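Local atomic coordinates of FERM, RhoGEF and pleckstrin domain protein 2 (Danio rerio, PDB entry 6D21), a protein that probably acts as a guanine nucleotide exchange factor for RAC1 with a role in actin remodelling, represented here by its FERM domain. Residues A121-Y135 / V156-Q170. Sequence-based numbering, arbitrary orientation.
Sequences ALLASHLVQSEIGDY and VQEKIMELHRRHTGQ
In the helical central lobe of the FERM domain, helix 117-132 packs on helix 157-164 through knobs into holes, the axes of segments 121-132 and 157-164 approaching to 8.2 Å at -58°. Ile160 fills the hole among Ala121, Ala124, Ser125 and Val128, and His164 the next, among Ser125, Val128, Gln129 and Ile132. The extended first torsion of His164 carries its ring across helix 117-132 near its C-terminal end, where NE2 donates to Gly133 O at 2.8 Å, in the ring plane; a weak, bent bond goes to Gln129 OE1, while ND1 is hydrogen-bonded to Asp140 OD2 of helix 137-146. Val128 and Tyr135 CA cover opposite faces of this imidazole. His167 lies in an offset stack on His126, centroids 3.8 Å apart and planes at 14°, and its NE2 donates to Ser125 OG at 2.7 Å; that hydroxyl in turn donates to Leu122 O. Bent at chi2, Gln129 directs NE2 to Gln170 O and Asp134 OD1, tying the helix end to the type II beta turn from His167 to Gln170. Arg165 CG makes a CH-pi contact over the Tyr135 ring, 3.5 Å from its centroid. Asp134 OD1 also accepts Gly169 N at 2.6 Å, nearly straight at 171°, on its syn side but out of the carboxylate plane.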
loop_
_atom_site.group_PDB
_atom_site.type_symbol
_atom_site.label_atom_id
_atom_site.label_comp_id
_atom_site.label_asym_id
_atom_site.label_seq_id
_atom_site.Cartn_x
_atom_site.Cartn_y
_atom_site.Cartn_z
ATOM N N ALA A 121 6.989 14.816 9.802
ATOM C CA ALA A 121 8.058 15.760 9.475
ATOM C C ALA A 121 9.405 15.040 9.300
ATOM O O ALA A 121 10.195 15.372 8.418
ATOM C CB ALA A 121 8.156 16.830 10.554
ATOM N N LEU A 122 9.645 14.038 10.137
ATOM C CA LEU A 122 10.886 13.278 10.094
ATOM C C LEU A 122 10.974 12.429 8.818
ATOM O O LEU A 122 11.998 12.432 8.137
ATOM C CB LEU A 122 11.001 12.398 11.327
ATOM C CG LEU A 122 12.197 11.453 11.306
ATOM C CD1 LEU A 122 13.496 12.252 11.325
ATOM C CD2 LEU A 122 12.109 10.467 12.476
ATOM N N LEU A 123 9.892 11.732 8.483
ATOM C CA LEU A 123 9.815 11.025 7.205
ATOM C C LEU A 123 10.032 11.993 6.035
ATOM O O LEU A 123 10.811 11.721 5.119
ATOM C CB LEU A 123 8.460 10.305 7.057
ATOM C CG LEU A 123 8.253 9.065 7.928
ATOM C CD1 LEU A 123 6.788 8.653 7.965
ATOM C CD2 LEU A 123 9.128 7.899 7.401
ATOM N N ALA A 124 9.352 13.134 6.060
ATOM C CA ALA A 124 9.487 14.092 4.971
ATOM C C ALA A 124 10.935 14.609 4.859
ATOM O O ALA A 124 11.443 14.829 3.753
ATOM C CB ALA A 124 8.510 15.259 5.164
ATOM N N SER A 125 11.598 14.792 6.003
ATOM C CA SER A 125 12.962 15.330 6.002
ATOM C C SER A 125 13.931 14.360 5.332
ATOM O O SER A 125 14.846 14.784 4.641
ATOM C CB SER A 125 13.435 15.662 7.419
ATOM O OG SER A 125 13.814 14.507 8.151
ATOM N N HIS A 126 13.734 13.061 5.529
ATOM C CA HIS A 126 14.533 12.061 4.811
ATOM C C HIS A 126 14.177 11.984 3.328
ATOM O O HIS A 126 15.048 11.771 2.469
ATOM C CB HIS A 126 14.372 10.678 5.444
ATOM C CG HIS A 126 15.116 10.526 6.727
ATOM N ND1 HIS A 126 16.493 10.550 6.791
ATOM C CD2 HIS A 126 14.679 10.385 8.000
ATOM C CE1 HIS A 126 16.872 10.413 8.049
ATOM N NE2 HIS A 126 15.793 10.312 8.802
ATOM N N LEU A 127 12.893 12.144 3.031
ATOM C CA LEU A 127 12.455 12.177 1.647
ATOM C C LEU A 127 13.084 13.371 0.921
ATOM O O LEU A 127 13.470 13.264 -0.243
ATOM C CB LEU A 127 10.931 12.214 1.571
ATOM C CG LEU A 127 10.246 10.897 1.982
ATOM C CD1 LEU A 127 8.728 11.093 2.056
ATOM C CD2 LEU A 127 10.568 9.758 0.993
ATOM N N VAL A 128 13.227 14.497 1.604
ATOM C CA VAL A 128 13.868 15.646 0.972
ATOM C C VAL A 128 15.359 15.344 0.742
ATOM O O VAL A 128 15.915 15.671 -0.309
ATOM C CB VAL A 128 13.709 16.947 1.804
ATOM C CG1 VAL A 128 14.503 18.076 1.183
ATOM C CG2 VAL A 128 12.241 17.363 1.904
ATOM N N GLN A 129 15.995 14.698 1.716
ATOM C CA GLN A 129 17.406 14.362 1.596
ATOM C C GLN A 129 17.610 13.474 0.379
ATOM O O GLN A 129 18.565 13.659 -0.375
ATOM C CB GLN A 129 17.919 13.664 2.861
ATOM C CG GLN A 129 19.418 13.354 2.861
ATOM C CD GLN A 129 20.280 14.617 2.887
ATOM O OE1 GLN A 129 19.952 15.595 3.566
ATOM N NE2 GLN A 129 21.385 14.598 2.143
ATOM N N SER A 130 16.694 12.531 0.178
ATOM C CA SER A 130 16.821 11.573 -0.921
ATOM C C SER A 130 16.688 12.211 -2.305
ATOM O O SER A 130 17.361 11.798 -3.239
ATOM C CB SER A 130 15.779 10.465 -0.784
ATOM O OG SER A 130 14.516 10.896 -1.270
ATOM N N GLU A 131 15.812 13.200 -2.449
ATOM C CA GLU A 131 15.589 13.802 -3.758
ATOM C C GLU A 131 16.626 14.867 -4.112
ATOM O O GLU A 131 17.174 14.851 -5.215
ATOM C CB GLU A 131 14.184 14.409 -3.844
ATOM C CG GLU A 131 13.138 13.484 -4.460
ATOM C CD GLU A 131 11.951 14.245 -5.050
ATOM O OE1 GLU A 131 12.176 15.213 -5.805
ATOM O OE2 GLU A 131 10.793 13.875 -4.764
ATOM N N ILE A 132 16.898 15.781 -3.181
ATOM C CA ILE A 132 17.702 16.961 -3.485
ATOM C C ILE A 132 18.982 17.128 -2.651
ATOM O O ILE A 132 19.669 18.141 -2.774
ATOM C CB ILE A 132 16.858 18.248 -3.328
ATOM C CG1 ILE A 132 16.276 18.349 -1.919
ATOM C CG2 ILE A 132 15.738 18.280 -4.345
ATOM C CD1 ILE A 132 16.978 19.333 -1.028
ATOM N N GLY A 133 19.310 16.156 -1.808
ATOM C CA GLY A 133 20.593 16.179 -1.119
ATOM C C GLY A 133 20.651 16.974 0.177
ATOM O O GLY A 133 19.649 17.101 0.879
ATOM N N ASP A 134 21.829 17.515 0.488
ATOM C CA ASP A 134 22.081 18.181 1.772
ATOM C C ASP A 134 21.219 19.436 2.003
ATOM O O ASP A 134 20.669 20.019 1.058
ATOM C CB ASP A 134 23.565 18.554 1.893
ATOM C CG ASP A 134 24.474 17.337 2.102
ATOM O OD1 ASP A 134 23.968 16.215 2.356
ATOM O OD2 ASP A 134 25.714 17.517 2.031
ATOM N N TYR A 135 21.106 19.846 3.266
ATOM C CA TYR A 135 20.329 21.034 3.625
ATOM C C TYR A 135 20.894 22.323 3.030
ATOM O O TYR A 135 22.090 22.609 3.139
ATOM C CB TYR A 135 20.236 21.195 5.147
ATOM C CG TYR A 135 19.638 22.527 5.562
ATOM C CD1 TYR A 135 18.265 22.746 5.495
ATOM C CD2 TYR A 135 20.446 23.572 6.008
ATOM C CE1 TYR A 135 17.715 23.966 5.865
ATOM C CE2 TYR A 135 19.903 24.794 6.379
ATOM C CZ TYR A 135 18.538 24.985 6.307
ATOM O OH TYR A 135 17.990 26.196 6.672
ATOM N N VAL A 156 4.253 22.765 8.944
ATOM C CA VAL A 156 5.209 21.729 9.341
ATOM C C VAL A 156 6.532 21.929 8.593
ATOM O O VAL A 156 7.525 21.242 8.848
ATOM C CB VAL A 156 4.633 20.315 9.055
ATOM C CG1 VAL A 156 5.510 19.215 9.639
ATOM C CG2 VAL A 156 3.222 20.205 9.614
ATOM N N GLN A 157 6.552 22.894 7.680
ATOM C CA GLN A 157 7.687 23.020 6.777
ATOM C C GLN A 157 8.956 23.400 7.529
ATOM O O GLN A 157 10.030 22.898 7.213
ATOM C CB GLN A 157 7.383 24.034 5.662
ATOM C CG GLN A 157 6.358 23.487 4.669
ATOM C CD GLN A 157 6.069 24.408 3.491
ATOM O OE1 GLN A 157 5.698 23.946 2.402
ATOM N NE2 GLN A 157 6.225 25.708 3.703
ATOM N N GLU A 158 8.831 24.264 8.533
ATOM C CA GLU A 158 9.988 24.658 9.339
ATOM C C GLU A 158 10.593 23.453 10.063
ATOM O O GLU A 158 11.810 23.288 10.106
ATOM C CB GLU A 158 9.602 25.736 10.352
ATOM C CG GLU A 158 9.214 27.069 9.723
ATOM C CD GLU A 158 10.249 27.581 8.734
ATOM O OE1 GLU A 158 11.430 27.710 9.122
ATOM O OE2 GLU A 158 9.881 27.854 7.569
ATOM N N LYS A 159 9.740 22.608 10.628
ATOM C CA LYS A 159 10.220 21.408 11.297
ATOM C C LYS A 159 10.874 20.436 10.330
ATOM O O LYS A 159 11.886 19.810 10.656
ATOM C CB LYS A 159 9.094 20.690 12.022
ATOM C CG LYS A 159 9.641 19.691 13.007
ATOM C CD LYS A 159 8.595 18.764 13.552
ATOM C CE LYS A 159 9.287 17.670 14.342
ATOM N NZ LYS A 159 10.061 18.245 15.484
ATOM N N ILE A 160 10.276 20.287 9.156
ATOM C CA ILE A 160 10.859 19.452 8.123
ATOM C C ILE A 160 12.278 19.904 7.789
ATOM O O ILE A 160 13.180 19.077 7.682
ATOM C CB ILE A 160 9.994 19.455 6.851
ATOM C CG1 ILE A 160 8.677 18.708 7.104
ATOM C CG2 ILE A 160 10.713 18.795 5.690
ATOM C CD1 ILE A 160 7.732 18.740 5.926
ATOM N N MET A 161 12.484 21.214 7.654
ATOM C CA MET A 161 13.792 21.733 7.247
ATOM C C MET A 161 14.790 21.627 8.389
ATOM O O MET A 161 15.946 21.264 8.183
ATOM C CB MET A 161 13.675 23.181 6.757
ATOM C CG MET A 161 13.034 23.310 5.372
ATOM S SD MET A 161 12.832 25.016 4.816
ATOM C CE MET A 161 11.640 25.637 6.003
ATOM N N GLU A 162 14.330 21.948 9.591
ATOM C CA GLU A 162 15.120 21.789 10.799
ATOM C C GLU A 162 15.683 20.372 10.890
ATOM O O GLU A 162 16.885 20.181 11.077
ATOM C CB GLU A 162 14.268 22.120 12.033
ATOM C CG GLU A 162 14.997 22.083 13.357
ATOM C CD GLU A 162 14.100 22.465 14.533
ATOM O OE1 GLU A 162 12.883 22.689 14.329
ATOM O OE2 GLU A 162 14.620 22.547 15.667
ATOM N N LEU A 163 14.817 19.377 10.735
ATOM C CA LEU A 163 15.250 17.987 10.792
ATOM C C LEU A 163 16.176 17.616 9.623
ATOM O O LEU A 163 17.080 16.795 9.776
ATOM C CB LEU A 163 14.038 17.059 10.815
ATOM C CG LEU A 163 13.191 17.129 12.083
ATOM C CD1 LEU A 163 11.948 16.255 11.946
ATOM C CD2 LEU A 163 14.023 16.703 13.284
ATOM N N HIS A 164 15.944 18.217 8.461
ATOM C CA HIS A 164 16.766 17.948 7.281
ATOM C C HIS A 164 18.230 18.395 7.493
ATOM O O HIS A 164 19.135 17.896 6.839
ATOM C CB HIS A 164 16.160 18.637 6.057
ATOM C CG HIS A 164 16.909 18.395 4.782
ATOM N ND1 HIS A 164 16.830 19.250 3.703
ATOM C CD2 HIS A 164 17.747 17.397 4.410
ATOM C CE1 HIS A 164 17.582 18.787 2.720
ATOM N NE2 HIS A 164 18.151 17.664 3.125
ATOM N N ARG A 165 18.459 19.322 8.420
ATOM C CA ARG A 165 19.822 19.770 8.749
ATOM C C ARG A 165 20.667 18.642 9.349
ATOM O O ARG A 165 21.896 18.696 9.318
ATOM C CB ARG A 165 19.791 20.963 9.722
ATOM C CG ARG A 165 19.237 22.255 9.118
ATOM C CD ARG A 165 19.313 23.421 10.095
ATOM N NE ARG A 165 20.128 24.519 9.574
ATOM C CZ ARG A 165 21.286 24.914 10.099
ATOM N NH1 ARG A 165 21.781 24.302 11.168
ATOM N NH2 ARG A 165 21.957 25.922 9.550
ATOM N N ARG A 166 20.009 17.629 9.907
ATOM C CA ARG A 166 20.705 16.509 10.528
ATOM C C ARG A 166 21.259 15.499 9.526
ATOM O O ARG A 166 22.152 14.731 9.856
ATOM C CB ARG A 166 19.777 15.765 11.486
ATOM C CG ARG A 166 19.096 16.610 12.542
ATOM C CD ARG A 166 18.157 15.721 13.343
ATOM N NE ARG A 166 17.541 16.404 14.476
ATOM C CZ ARG A 166 16.675 15.827 15.306
ATOM N NH1 ARG A 166 16.323 14.559 15.123
ATOM N NH2 ARG A 166 16.155 16.516 16.314
ATOM N N HIS A 167 20.719 15.484 8.311
ATOM C CA HIS A 167 20.975 14.366 7.407
ATOM C C HIS A 167 22.099 14.658 6.415
ATOM O O HIS A 167 22.126 14.085 5.324
ATOM C CB HIS A 167 19.704 13.994 6.630
ATOM C CG HIS A 167 18.475 13.863 7.481
ATOM N ND1 HIS A 167 18.505 13.421 8.787
ATOM C CD2 HIS A 167 17.173 14.109 7.199
ATOM C CE1 HIS A 167 17.276 13.405 9.274
ATOM N NE2 HIS A 167 16.450 13.813 8.330
ATOM N N THR A 168 23.015 15.550 6.783
ATOM C CA THR A 168 24.080 15.960 5.866
ATOM C C THR A 168 24.935 14.781 5.421
ATOM O O THR A 168 25.351 13.961 6.244
ATOM C CB THR A 168 24.986 17.027 6.503
ATOM O OG1 THR A 168 24.210 18.202 6.758
ATOM C CG2 THR A 168 26.116 17.381 5.569
ATOM N N GLY A 169 25.159 14.687 4.111
ATOM C CA GLY A 169 26.016 13.656 3.552
ATOM C C GLY A 169 25.328 12.339 3.212
ATOM O O GLY A 169 25.917 11.473 2.561
ATOM N N GLN A 170 24.081 12.166 3.640
ATOM C CA GLN A 170 23.416 10.894 3.387
ATOM C C GLN A 170 22.950 10.760 1.938
ATOM O O GLN A 170 22.310 11.656 1.372
ATOM C CB GLN A 170 22.247 10.700 4.345
ATOM C CG GLN A 170 22.704 10.307 5.734
ATOM C CD GLN A 170 21.577 10.326 6.739
ATOM O OE1 GLN A 170 20.440 9.948 6.428
ATOM N NE2 GLN A 170 21.881 10.779 7.956
HETATM O O HOH W 1 21.258 17.656 5.172
HETATM O O HOH W 2 20.707 12.360 -1.077
#